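Local coordinates for alpha-1,2-mannosidase (Bacteroides thetaiotaomicron, PDB 2WW2), which is a calcium-dependent, family GH92 glycoside hydrolase that cleaves alpha-mannosidic linkages with inversion of configuration at the anomeric carbon, at residues V34-N39 with P340-L345; Y302-D305 with N309-Y312; P315-V320 with Y361-F366. One frame throughout, in Å; residues are numbered along the deposited sequence.

Interaction 1. Residues V34-N39 with P340-L345; sequences VPWGMN and PLFTLL
Trp36 and Phe342 meet as an offset edge-to-face (T-shaped) aromatic pair, and this one pair joins a loop of the N-terminal domain to helix 338-345 of the catalytic domain, which in this family is built as an (alpha/alpha)6 barrel. The tryptophan sits at the third position of a type II beta turn, Val34 to Gly37, closed by the bond from Gly37 N to Val34 O. Pro35 suits the second position because its ring already fixes the backbone near the phi that the turn needs; Trp36 takes the left-handed conformation more often given to glycine. The turn thus presents the indole to the helix.

From CB, which is directed at the helix, CG lies beside the backbone N and anti to the carbonyl carbon (chi1 -50°), which carries the indole out towards the helix; the second torsion then turns its NE1 edge to Phe342. NE1 makes the closest approach, 3.4 Å from Phe342 CZ, and Phe342 CE1 lies in the indole plane at that edge. Further round the ring, Trp36 CE2 only grazes Phe342 CE1, whereas Trp36 CZ2 packs at 3.9 Å from the same atom. The ring planes stand 76° apart, with the centroid of the five-membered ring 5.1 Å from that of the phenyl group. Both rings are buried, which suits large flat residues able to pack on several sides: Tyr270 gives Trp36 a second edge-to-face partner and His339 does the same for Phe342, while helix 347-364 adds Val349 and Ser350.

On the helix, Thr343 turns its hydroxyl back on the backbone and also bonds to Lys394. Thr343 OG1 donates to Pro340 O at 2.7 Å, lying 20° from the plane of that carbonyl.

Interaction 2. Residues Y302-D305 with N309-Y312; sequences YEFD and NPVY
Glu303 and Val311 form the tight part of this contact, an antiparallel hydrogen-bonded pair joined by two short bonds. Glu303 N reaches Val311 O at 2.7 Å, nearly in line with the carbonyl, and Val311 N returns an equally short bond to Glu303 O (angle at the hydrogen 165°). Pro310 CA-H adds a contact to that same Glu303 O at 3.2 Å, and the branched Val311 covers it with CG2. The Glu303 carboxylate, on the buried face with Val311, is occupied elsewhere by Ser236, Asn246 and the backbone N of Phe237.

These residues belong to a beta hairpin, strands 299-304 and 310-313. A proline fits at Pro310 because it faces Phe304 in a non-hydrogen-bonded pair, where the neighbouring strand asks for no N-H; there Phe304 CE1 packs on Pro310 CB at 3.9 Å.

Toward the turn the contact opens to solvent. Asp305 N still donates to Asn309 O at 2.9 Å, but the answering bond comes from a side chain: Asn309 N donates to Asp305 OD1 at 2.8 Å, from 47° above the carboxylate plane. Asp305 can reach it because CG lies between its backbone N and carbonyl carbon (chi1 70°), folding the acid across the turn. Beyond, a water donates to Asp305 OD2 and accepts from Asn309 ND2 at 2.7 Å.

Interaction 3. Residues P315-V320 with Y361-F366; sequences PYDGNV and YNESGF
Two acidic residues, Asp317 and Glu363, pack against each other where the loop 315-320 meets the C-terminal end of helix 347-364. Their charged ends do not touch: Asp317 OD2 rests on the aliphatic CG of Glu363 at 3.4 Å, while Asp317 OD1 is 4.6 Å from Glu363 OE1, near enough that some repulsion probably remains, likely eased by the partners each carboxylate has. Glutamate suits the place because its chain, bent at chi2 (149°), carries the carboxylate on to Tyr312 and Ser314. Asp317 instead serves its own loop, its OD1 accepting from Asn319 N at 3.0 Å in an Asx turn around Gly318, whose positive phi favours glycine. An alanine at Asp317 takes away the acceptor of Asn319 N, which would probably let the turn around Gly318 shift and open a gap beside Glu363 CG.

Next to this pair Tyr316 lays its CB against the CB atoms of Glu363 and Ser364, and its ring meets His375 edge-to-face. A water donates to Tyr316 O and to Glu363 O, joining the backbones. Past Ser364 the helix ends at Gly365, which has positive phi. Ser364 also holds Ala360 O and His375, and in an ST turn its OG accepts from Phe366 N at 3.2 Å.

How the interactions relate
Interaction 2 touches both of the others. Met38, from the loop of interaction 1, sets its SD 3.7 Å from Glu303 CG, although the two contact centres lie about 18 Å apart. On the other flank, Tyr312 OH comes within 2.5 Å of Glu363 OE2, a probable hydrogen bond tying the hairpin to interaction 3, and Val320 CG1 packs on Tyr312 O; the centres of interactions 2 and 3 are about 16 Å apart. Interactions 1 and 3 do not touch (nearest atoms about 10 Å), but their helices, 338-345 and 347-364, follow each other in the chain. None of the residues of the two sodium sites lies in the six segments.

Interaction 1. Residues V34-N39 with P340-L345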
loop_
_atom_site.group_PDB
_atom_site.type_symbol
_atom_site.label_atom_id
_atom_site.label_comp_id
_atom_site.label_asym_id
_atom_site.label_seq_id
_atom_site.Cartn_x
_atom_site.Cartn_y
_atom_site.Cartn_z
ATOM N N VAL A 34 10.672 -18.739 37.713
ATOM C CA VAL A 34 10.161 -20.103 37.566
ATOM C C VAL A 34 8.727 -19.931 37.075
ATOM O O VAL A 34 8.176 -18.839 37.167
ATOM C CB VAL A 34 10.224 -20.945 38.872
ATOM C CG1 VAL A 34 11.674 -21.221 39.270
ATOM C CG2 VAL A 34 9.472 -20.251 40.035
ATOM N N PRO A 35 8.119 -21.000 36.545
ATOM C CA PRO A 35 6.796 -20.820 35.948
ATOM C C PRO A 35 5.779 -20.207 36.915
ATOM O O PRO A 35 5.695 -20.617 38.082
ATOM C CB PRO A 35 6.398 -22.255 35.560
ATOM C CG PRO A 35 7.754 -22.922 35.279
ATOM C CD PRO A 35 8.639 -22.369 36.351
ATOM N N TRP A 36 5.013 -19.247 36.407
ATOM C CA TRP A 36 4.004 -18.490 37.193
ATOM C C TRP A 36 4.544 -17.850 38.481
ATOM O O TRP A 36 3.786 -17.591 39.412
ATOM C CB TRP A 36 2.780 -19.362 37.520
ATOM C CG TRP A 36 2.236 -20.055 36.299
ATOM C CD1 TRP A 36 1.456 -19.505 35.307
ATOM C CD2 TRP A 36 2.480 -21.409 35.920
ATOM N NE1 TRP A 36 1.182 -20.457 34.343
ATOM C CE2 TRP A 36 1.811 -21.629 34.691
ATOM C CE3 TRP A 36 3.190 -22.463 36.505
ATOM C CZ2 TRP A 36 1.828 -22.863 34.041
ATOM C CZ3 TRP A 36 3.214 -23.698 35.850
ATOM C CH2 TRP A 36 2.540 -23.880 34.627
ATOM N N GLY A 37 5.844 -17.608 38.547
ATOM C CA GLY A 37 6.420 -17.112 39.788
ATOM C C GLY A 37 5.886 -15.745 40.206
ATOM O O GLY A 37 5.665 -14.874 39.372
ATOM N N MET A 38 5.707 -15.564 41.513
ATOM C CA MET A 38 5.179 -14.308 42.040
ATOM C C MET A 38 6.087 -13.133 41.717
ATOM O O MET A 38 5.600 -12.067 41.401
ATOM C CB MET A 38 4.984 -14.392 43.561
ATOM C CG MET A 38 4.335 -13.115 44.152
ATOM S SD MET A 38 4.061 -13.277 45.938
ATOM C CE MET A 38 5.622 -12.699 46.561
ATOM N N ASN A 39 7.408 -13.329 41.771
ATOM C CA ASN A 39 8.329 -12.245 41.440
ATOM C C ASN A 39 9.190 -12.680 40.260
ATOM O O ASN A 39 9.696 -13.816 40.259
ATOM C CB ASN A 39 9.246 -11.897 42.633
ATOM C CG ASN A 39 8.476 -11.451 43.881
ATOM O OD1 ASN A 39 8.795 -11.864 45.024
ATOM N ND2 ASN A 39 7.496 -10.596 43.687
ATOM N N PRO A 340 -6.516 -22.106 27.608
ATOM C CA PRO A 340 -6.806 -23.454 27.109
ATOM C C PRO A 340 -5.596 -24.376 27.156
ATOM O O PRO A 340 -5.747 -25.562 27.453
ATOM C CB PRO A 340 -7.246 -23.207 25.674
ATOM C CG PRO A 340 -7.979 -21.826 25.780
ATOM C CD PRO A 340 -7.096 -21.049 26.754
ATOM N N LEU A 341 -4.400 -23.860 26.861
ATOM C CA LEU A 341 -3.217 -24.705 27.011
ATOM C C LEU A 341 -3.093 -25.178 28.467
ATOM O O LEU A 341 -2.778 -26.348 28.718
ATOM C CB LEU A 341 -1.928 -23.979 26.560
ATOM C CG LEU A 341 -0.685 -24.883 26.478
ATOM C CD1 LEU A 341 -0.809 -25.891 25.341
ATOM C CD2 LEU A 341 0.658 -24.088 26.329
ATOM N N PHE A 342 -3.321 -24.285 29.433
ATOM C CA PHE A 342 -3.279 -24.703 30.835
ATOM C C PHE A 342 -4.308 -25.807 31.113
ATOM O O PHE A 342 -3.992 -26.804 31.760
ATOM C CB PHE A 342 -3.498 -23.526 31.830
ATOM C CG PHE A 342 -2.498 -22.397 31.698
ATOM C CD1 PHE A 342 -1.202 -22.624 31.208
ATOM C CD2 PHE A 342 -2.850 -21.101 32.079
ATOM C CE1 PHE A 342 -0.282 -21.560 31.093
ATOM C CE2 PHE A 342 -1.943 -20.039 31.952
ATOM C CZ PHE A 342 -0.654 -20.272 31.455
ATOM N N THR A 343 -5.534 -25.652 30.627
ATOM C CA THR A 343 -6.557 -26.658 30.946
ATOM C C THR A 343 -6.137 -28.031 30.462
ATOM O O THR A 343 -6.593 -29.035 31.001
ATOM C CB THR A 343 -7.958 -26.336 30.323
ATOM O OG1 THR A 343 -7.857 -26.357 28.897
ATOM C CG2 THR A 343 -8.471 -24.961 30.792
ATOM N N LEU A 344 -5.284 -28.083 29.438
ATOM C CA LEU A 344 -4.888 -29.362 28.846
ATOM C C LEU A 344 -3.638 -29.925 29.526
ATOM O O LEU A 344 -3.640 -31.049 30.032
ATOM C CB LEU A 344 -4.616 -29.188 27.339
ATOM C CG LEU A 344 -4.165 -30.434 26.555
ATOM C CD1 LEU A 344 -5.167 -31.576 26.743
ATOM C CD2 LEU A 344 -3.967 -30.105 25.058
ATOM N N LEU A 345 -2.571 -29.128 29.517
ATOM C CA LEU A 345 -1.263 -29.599 29.965
ATOM C C LEU A 345 -0.895 -29.221 31.413
ATOM O O LEU A 345 -0.040 -29.871 32.021
ATOM C CB LEU A 345 -0.187 -29.085 29.024
ATOM C CG LEU A 345 -0.073 -29.785 27.663
ATOM C CD1 LEU A 345 0.886 -29.005 26.807
ATOM C CD2 LEU A 345 0.439 -31.210 27.819
#

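Interaction 2. Residues Y302-D305 with N309-Y312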
loop_
_atom_site.group_PDB
_atom_site.type_symbol
_atom_site.label_atom_id
_atom_site.label_comp_id
_atom_site.label_asym_id
_atom_site.label_seq_id
_atom_site.Cartn_x
_atom_site.Cartn_y
_atom_site.Cartn_z
ATOM N N TYR A 302 0.031 -15.671 45.634
ATOM C CA TYR A 302 -0.082 -16.204 46.981
ATOM C C TYR A 302 1.287 -16.631 47.501
ATOM O O TYR A 302 2.280 -16.746 46.734
ATOM C CB TYR A 302 -1.064 -17.385 47.033
ATOM C CG TYR A 302 -0.756 -18.517 46.067
ATOM C CD1 TYR A 302 0.025 -19.605 46.456
ATOM C CD2 TYR A 302 -1.250 -18.494 44.772
ATOM C CE1 TYR A 302 0.309 -20.638 45.572
ATOM C CE2 TYR A 302 -0.974 -19.523 43.878
ATOM C CZ TYR A 302 -0.204 -20.585 44.286
ATOM O OH TYR A 302 0.050 -21.594 43.397
ATOM N N GLU A 303 1.319 -16.881 48.798
ATOM C CA GLU A 303 2.536 -17.140 49.529
ATOM C C GLU A 303 2.208 -18.222 50.555
ATOM O O GLU A 303 1.036 -18.520 50.803
ATOM C CB GLU A 303 3.002 -15.832 50.207
ATOM C CG GLU A 303 2.958 -14.631 49.228
ATOM C CD GLU A 303 3.568 -13.345 49.780
ATOM O OE1 GLU A 303 4.579 -13.409 50.500
ATOM O OE2 GLU A 303 3.044 -12.261 49.454
ATOM N N PHE A 304 3.227 -18.834 51.135
ATOM C CA PHE A 304 2.974 -19.860 52.133
ATOM C C PHE A 304 3.410 -19.372 53.493
ATOM O O PHE A 304 4.581 -19.070 53.703
ATOM C CB PHE A 304 3.666 -21.164 51.756
ATOM C CG PHE A 304 3.123 -21.778 50.498
ATOM C CD1 PHE A 304 1.950 -22.523 50.534
ATOM C CD2 PHE A 304 3.773 -21.606 49.286
ATOM C CE1 PHE A 304 1.439 -23.091 49.382
ATOM C CE2 PHE A 304 3.267 -22.161 48.122
ATOM C CZ PHE A 304 2.085 -22.910 48.179
ATOM N N ASP A 305 2.453 -19.309 54.411
ATOM C CA ASP A 305 2.694 -18.741 55.731
ATOM C C ASP A 305 3.562 -19.648 56.615
ATOM O O ASP A 305 4.091 -20.648 56.141
ATOM C CB ASP A 305 1.358 -18.410 56.405
ATOM C CG ASP A 305 0.567 -19.653 56.812
ATOM O OD1 ASP A 305 1.076 -20.793 56.734
ATOM O OD2 ASP A 305 -0.595 -19.476 57.213
ATOM N N ASN A 309 0.688 -22.846 54.866
ATOM C CA ASN A 309 -0.598 -22.706 54.187
ATOM C C ASN A 309 -0.617 -21.520 53.232
ATOM O O ASN A 309 -0.014 -20.489 53.529
ATOM C CB ASN A 309 -1.715 -22.567 55.213
ATOM C CG ASN A 309 -1.844 -23.787 56.074
ATOM O OD1 ASN A 309 -1.721 -24.903 55.579
ATOM N ND2 ASN A 309 -2.082 -23.592 57.371
ATOM N N PRO A 310 -1.304 -21.669 52.082
ATOM C CA PRO A 310 -1.328 -20.600 51.075
ATOM C C PRO A 310 -2.150 -19.417 51.561
ATOM O O PRO A 310 -3.289 -19.592 52.002
ATOM C CB PRO A 310 -2.008 -21.254 49.861
ATOM C CG PRO A 310 -2.877 -22.367 50.471
ATOM C CD PRO A 310 -2.112 -22.843 51.692
ATOM N N VAL A 311 -1.565 -18.226 51.501
ATOM C CA VAL A 311 -2.265 -17.002 51.845
ATOM C C VAL A 311 -1.898 -15.954 50.797
ATOM O O VAL A 311 -0.899 -16.098 50.076
ATOM C CB VAL A 311 -1.875 -16.478 53.255
ATOM C CG1 VAL A 311 -2.446 -17.376 54.342
ATOM C CG2 VAL A 311 -0.347 -16.376 53.400
ATOM N N TYR A 312 -2.713 -14.911 50.688
ATOM C CA TYR A 312 -2.375 -13.831 49.781
ATOM C C TYR A 312 -2.869 -12.499 50.287
ATOM O O TYR A 312 -3.908 -12.400 50.957
ATOM C CB TYR A 312 -2.916 -14.102 48.360
ATOM C CG TYR A 312 -4.436 -14.217 48.273
ATOM C CD1 TYR A 312 -5.220 -13.095 48.007
ATOM C CD2 TYR A 312 -5.078 -15.440 48.453
ATOM C CE1 TYR A 312 -6.611 -13.190 47.935
ATOM C CE2 TYR A 312 -6.488 -15.549 48.388
ATOM C CZ TYR A 312 -7.241 -14.413 48.123
ATOM O OH TYR A 312 -8.623 -14.479 48.045
HETATM O O HOH W 1 -2.154 -21.110 58.428
#

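Interaction 3. Residues P315-V320 with Y361-F366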
loop_
_atom_site.group_PDB
_atom_site.type_symbol
_atom_site.label_atom_id
_atom_site.label_comp_id
_atom_site.label_asym_id
_atom_site.label_seq_id
_atom_site.Cartn_x
_atom_site.Cartn_y
_atom_site.Cartn_z
ATOM N N PRO A 315 -5.124 -7.845 46.071
ATOM C CA PRO A 315 -4.979 -6.539 45.450
ATOM C C PRO A 315 -6.344 -5.951 45.132
ATOM O O PRO A 315 -6.404 -4.893 44.506
ATOM C CB PRO A 315 -4.201 -6.835 44.155
ATOM C CG PRO A 315 -4.638 -8.231 43.779
ATOM C CD PRO A 315 -4.921 -8.950 45.111
ATOM N N TYR A 316 -7.420 -6.629 45.554
ATOM C CA TYR A 316 -8.779 -6.114 45.379
ATOM C C TYR A 316 -9.348 -5.448 46.631
ATOM O O TYR A 316 -10.049 -4.439 46.520
ATOM C CB TYR A 316 -9.741 -7.197 44.849
ATOM C CG TYR A 316 -9.291 -7.711 43.489
ATOM C CD1 TYR A 316 -9.600 -7.012 42.328
ATOM C CD2 TYR A 316 -8.502 -8.855 43.382
ATOM C CE1 TYR A 316 -9.154 -7.444 41.097
ATOM C CE2 TYR A 316 -8.066 -9.301 42.153
ATOM C CZ TYR A 316 -8.400 -8.589 41.017
ATOM O OH TYR A 316 -7.968 -9.004 39.789
ATOM N N ASP A 317 -9.049 -5.985 47.812
ATOM C CA ASP A 317 -9.571 -5.382 49.044
ATOM C C ASP A 317 -8.480 -5.056 50.071
ATOM O O ASP A 317 -8.768 -4.504 51.129
ATOM C CB ASP A 317 -10.725 -6.204 49.656
ATOM C CG ASP A 317 -10.278 -7.521 50.284
ATOM O OD1 ASP A 317 -9.063 -7.802 50.422
ATOM O OD2 ASP A 317 -11.172 -8.297 50.662
ATOM N N GLY A 318 -7.228 -5.396 49.758
ATOM C CA GLY A 318 -6.110 -5.033 50.634
ATOM C C GLY A 318 -5.960 -5.814 51.939
ATOM O O GLY A 318 -5.066 -5.525 52.744
ATOM N N ASN A 319 -6.832 -6.791 52.157
ATOM C CA ASN A 319 -6.707 -7.696 53.294
ATOM C C ASN A 319 -5.960 -8.975 52.917
ATOM O O ASN A 319 -5.790 -9.267 51.732
ATOM C CB ASN A 319 -8.096 -8.014 53.833
ATOM C CG ASN A 319 -8.777 -6.790 54.396
ATOM O OD1 ASN A 319 -9.962 -6.560 54.172
ATOM N ND2 ASN A 319 -8.025 -5.987 55.118
ATOM N N VAL A 320 -5.499 -9.723 53.920
ATOM C CA VAL A 320 -4.834 -11.006 53.686
ATOM C C VAL A 320 -5.897 -12.100 53.779
ATOM O O VAL A 320 -6.758 -12.055 54.669
ATOM C CB VAL A 320 -3.719 -11.258 54.726
ATOM C CG1 VAL A 320 -3.035 -12.620 54.497
ATOM C CG2 VAL A 320 -2.706 -10.125 54.684
ATOM N N TYR A 361 -13.854 -11.666 42.509
ATOM C CA TYR A 361 -15.276 -11.284 42.487
ATOM C C TYR A 361 -15.811 -11.073 43.908
ATOM O O TYR A 361 -16.511 -10.087 44.174
ATOM C CB TYR A 361 -16.113 -12.338 41.740
ATOM C CG TYR A 361 -17.614 -12.194 41.907
ATOM C CD1 TYR A 361 -18.333 -11.244 41.186
ATOM C CD2 TYR A 361 -18.314 -13.021 42.781
ATOM C CE1 TYR A 361 -19.717 -11.124 41.344
ATOM C CE2 TYR A 361 -19.684 -12.914 42.936
ATOM C CZ TYR A 361 -20.377 -11.963 42.223
ATOM O OH TYR A 361 -21.741 -11.878 42.386
ATOM N N ASN A 362 -15.472 -11.984 44.826
ATOM C CA ASN A 362 -15.943 -11.843 46.204
ATOM C C ASN A 362 -15.345 -10.589 46.852
ATOM O O ASN A 362 -16.014 -9.884 47.600
ATOM C CB ASN A 362 -15.609 -13.089 47.044
ATOM C CG ASN A 362 -16.463 -14.287 46.672
ATOM O OD1 ASN A 362 -17.576 -14.132 46.179
ATOM N ND2 ASN A 362 -15.951 -15.485 46.916
ATOM N N GLU A 363 -14.081 -10.318 46.544
ATOM C CA GLU A 363 -13.363 -9.205 47.153
ATOM C C GLU A 363 -13.663 -7.832 46.536
ATOM O O GLU A 363 -13.412 -6.809 47.174
ATOM C CB GLU A 363 -11.851 -9.495 47.132
ATOM C CG GLU A 363 -11.471 -10.567 48.124
ATOM C CD GLU A 363 -10.278 -11.405 47.697
ATOM O OE1 GLU A 363 -9.388 -10.899 46.979
ATOM O OE2 GLU A 363 -10.223 -12.580 48.094
ATOM N N SER A 364 -14.193 -7.793 45.315
ATOM C CA SER A 364 -14.367 -6.511 44.616
ATOM C C SER A 364 -15.752 -6.265 44.018
ATOM O O SER A 364 -16.075 -5.138 43.646
ATOM C CB SER A 364 -13.339 -6.380 43.484
ATOM O OG SER A 364 -13.727 -7.171 42.381
ATOM N N GLY A 365 -16.549 -7.313 43.869
ATOM C CA GLY A 365 -17.865 -7.160 43.228
ATOM C C GLY A 365 -17.880 -7.509 41.745
ATOM O O GLY A 365 -18.955 -7.724 41.163
ATOM N N PHE A 366 -16.695 -7.572 41.127
ATOM C CA PHE A 366 -16.599 -7.924 39.713
ATOM C C PHE A 366 -15.491 -8.942 39.488
ATOM O O PHE A 366 -14.469 -8.921 40.176
ATOM C CB PHE A 366 -16.291 -6.683 38.853
ATOM C CG PHE A 366 -17.462 -5.726 38.691
ATOM C CD1 PHE A 366 -18.372 -5.892 37.656
ATOM C CD2 PHE A 366 -17.613 -4.638 39.543
ATOM C CE1 PHE A 366 -19.433 -5.012 37.473
ATOM C CE2 PHE A 366 -18.672 -3.750 39.376
ATOM C CZ PHE A 366 -19.593 -3.943 38.338
HETATM O O HOH W 2 -12.922 -3.990 47.676
#